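Local coordinates for protein fructose-bisphosphate aldolase (Slackia heliotrinireducens, PDB 4MOZ) that is an aldolase of the DeoC/LacD family, built on a TIM-barrel fold and assembled from several copies of the same chain, at residues C[110-113]-C[114-118]. Numbering follows the deposited sequence.
Sequences VKTA and QDDPY
The methyl CG1 of V110 lies over one face of the Q114 carboxamide, 3.7 Å from CD, and the two side chains cross at about a right angle. V110 holds this methyl anti to its backbone N (chi1 177°), where CB of D115 also borders it at 4.0 Å. Behind this patch the backbone coils tightly: O of K111 takes D115 N at 3.1 Å, nearly straight and in the carbonyl plane, and also Q114 N at 2.9 Å, a more bent bond from a donor well above that plane. The alpha-turn so formed, closed by the i+4 to i bond, lies in the long loop that joins strand 99-102 of the TIM barrel to helix 125-132. Within the turn, CA of T112 makes a C-H...O contact with O of D115.

The solvent side is at K111 and A113. One water joins N of K111 to OE1 of Q114, another links O of A113 with O of Q114, and NZ of K111 turns back to O of N108. A further water bridges O of T112 to OD1 of D116, 2.8 Å from each, but at a buried carboxylate: OD2 of D116 takes E150 N and OD1 takes K182 N, both of the same chain. CG2 of T112 only grazes that OD1 at 4.0 Å. Extended beyond CG, Q114 hydrogen-bonds through NE2 to OE2 of E150 of a neighbouring subunit, while OD2 of D115 is hydrogen-bonded to OH of Y151 of its own chain.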
ATOM      1  N   VAL C 110     -18.647  14.072  -2.657  1.00 22.44           N
ATOM      2  CA  VAL C 110     -17.905  14.582  -1.517  1.00 23.33           C
ATOM      3  C   VAL C 110     -17.383  15.958  -1.901  1.00 23.75           C
ATOM      4  O   VAL C 110     -16.554  16.080  -2.803  1.00 26.63           O
ATOM      5  CB  VAL C 110     -16.735  13.644  -1.112  1.00 24.43           C
ATOM      6  CG1 VAL C 110     -15.927  14.242   0.038  1.00 23.01           C
ATOM      7  CG2 VAL C 110     -17.251  12.265  -0.733  1.00 21.75           C
ATOM      8  N   LYS C 111     -17.881  16.992  -1.232  1.00 22.67           N
ATOM      9  CA  LYS C 111     -17.436  18.360  -1.496  1.00 23.87           C
ATOM     10  C   LYS C 111     -16.133  18.653  -0.761  1.00 23.90           C
ATOM     11  O   LYS C 111     -15.837  18.026   0.252  1.00 24.81           O
ATOM     12  CB  LYS C 111     -18.510  19.382  -1.099  1.00 25.37           C
ATOM     13  CG  LYS C 111     -19.905  19.100  -1.649  1.00 27.17           C
ATOM     14  CD  LYS C 111     -19.940  19.079  -3.171  1.00 28.84           C
ATOM     15  CE  LYS C 111     -21.344  18.773  -3.676  1.00 31.97           C
ATOM     16  NZ  LYS C 111     -21.391  18.685  -5.160  1.00 35.74           N
ATOM     17  N   THR C 112     -15.368  19.606  -1.286  1.00 22.77           N
ATOM     18  CA  THR C 112     -14.099  20.047  -0.702  1.00 23.53           C
ATOM     19  C   THR C 112     -14.202  20.363   0.790  1.00 24.65           C
ATOM     20  O   THR C 112     -13.334  19.966   1.573  1.00 25.08           O
ATOM     21  CB  THR C 112     -13.554  21.273  -1.464  1.00 24.96           C
ATOM     22  OG1 THR C 112     -13.338  20.906  -2.831  1.00 25.12           O
ATOM     23  CG2 THR C 112     -12.231  21.782  -0.856  1.00 24.48           C
ATOM     24  N   ALA C 113     -15.267  21.067   1.172  1.00 25.30           N
ATOM     25  CA  ALA C 113     -15.527  21.422   2.574  1.00 26.42           C
ATOM     26  C   ALA C 113     -15.562  20.204   3.506  1.00 26.70           C
ATOM     27  O   ALA C 113     -15.203  20.309   4.682  1.00 29.46           O
ATOM     28  CB  ALA C 113     -16.817  22.228   2.688  1.00 25.86           C
ATOM     29  N   GLN C 114     -15.994  19.060   2.974  1.00 25.68           N
ATOM     30  CA  GLN C 114     -16.002  17.804   3.722  1.00 25.29           C
ATOM     31  C   GLN C 114     -14.614  17.163   3.729  1.00 25.38           C
ATOM     32  O   GLN C 114     -14.108  16.784   4.787  1.00 25.81           O
ATOM     33  CB  GLN C 114     -17.035  16.820   3.151  1.00 23.59           C
ATOM     34  CG  GLN C 114     -17.059  15.473   3.869  1.00 23.90           C
ATOM     35  CD  GLN C 114     -17.898  14.413   3.172  1.00 23.15           C
ATOM     36  OE1 GLN C 114     -18.795  14.722   2.386  1.00 24.32           O
ATOM     37  NE2 GLN C 114     -17.615  13.147   3.472  1.00 20.79           N
ATOM     38  N   ASP C 115     -14.017  17.036   2.544  1.00 25.79           N
ATOM     39  CA  ASP C 115     -12.699  16.417   2.384  1.00 27.79           C
ATOM     40  C   ASP C 115     -12.083  16.860   1.058  1.00 26.74           C
ATOM     41  O   ASP C 115     -12.785  16.986   0.054  1.00 27.19           O
ATOM     42  CB  ASP C 115     -12.816  14.885   2.430  1.00 29.16           C
ATOM     43  CG  ASP C 115     -11.493  14.184   2.775  1.00 33.43           C
ATOM     44  OD1 ASP C 115     -10.574  14.811   3.354  1.00 33.57           O
ATOM     45  OD2 ASP C 115     -11.378  12.974   2.474  1.00 38.71           O
ATOM     46  N   ASP C 116     -10.775  17.105   1.067  1.00 25.75           N
ATOM     47  CA  ASP C 116     -10.030  17.441  -0.145  1.00 25.51           C
ATOM     48  C   ASP C 116     -10.206  16.354  -1.215  1.00 23.99           C
ATOM     49  O   ASP C 116     -10.371  15.184  -0.879  1.00 24.15           O
ATOM     50  CB  ASP C 116      -8.545  17.628   0.182  1.00 24.23           C
ATOM     51  CG  ASP C 116      -8.219  19.026   0.681  1.00 25.99           C
ATOM     52  OD1 ASP C 116      -9.125  19.880   0.793  1.00 28.75           O
ATOM     53  OD2 ASP C 116      -7.034  19.280   0.964  1.00 27.99           O
ATOM     54  N   PRO C 117     -10.168  16.739  -2.502  1.00 23.38           N
ATOM     55  CA  PRO C 117     -10.445  15.768  -3.563  1.00 23.55           C
ATOM     56  C   PRO C 117      -9.300  14.795  -3.844  1.00 22.67           C
ATOM     57  O   PRO C 117      -8.120  15.146  -3.703  1.00 22.63           O
ATOM     58  CB  PRO C 117     -10.686  16.652  -4.790  1.00 22.56           C
ATOM     59  CG  PRO C 117      -9.856  17.868  -4.536  1.00 24.20           C
ATOM     60  CD  PRO C 117      -9.878  18.082  -3.043  1.00 24.00           C
ATOM     61  N   TYR C 118      -9.674  13.578  -4.230  1.00 20.62           N
ATOM     62  CA  TYR C 118      -8.743  12.594  -4.751  1.00 22.15           C
ATOM     63  C   TYR C 118      -9.413  11.810  -5.884  1.00 22.50           C
ATOM     64  O   TYR C 118     -10.504  11.259  -5.714  1.00 22.78           O
ATOM     65  CB  TYR C 118      -8.251  11.653  -3.642  1.00 21.71           C
ATOM     66  CG  TYR C 118      -7.477  10.448  -4.151  1.00 22.07           C
ATOM     67  CD1 TYR C 118      -6.466  10.592  -5.105  1.00 22.80           C
ATOM     68  CD2 TYR C 118      -7.742   9.167  -3.668  1.00 21.73           C
ATOM     69  CE1 TYR C 118      -5.763   9.498  -5.577  1.00 24.41           C
ATOM     70  CE2 TYR C 118      -7.034   8.061  -4.132  1.00 22.99           C
ATOM     71  CZ  TYR C 118      -6.048   8.233  -5.089  1.00 24.22           C
ATOM     72  OH  TYR C 118      -5.334   7.153  -5.564  1.00 26.50           O
TER
HETATM   73  O   HOH W   1     -13.643  16.347  -2.489  1.00 27.94           O
HETATM   74  O   HOH W   2     -19.869  16.618   0.657  1.00 24.29           O
HETATM   75  O   HOH W   3     -10.926  20.101   2.952  1.00 25.86           O
HETATM   76  O   HOH W   4     -14.581  18.322   7.042  1.00 41.58           O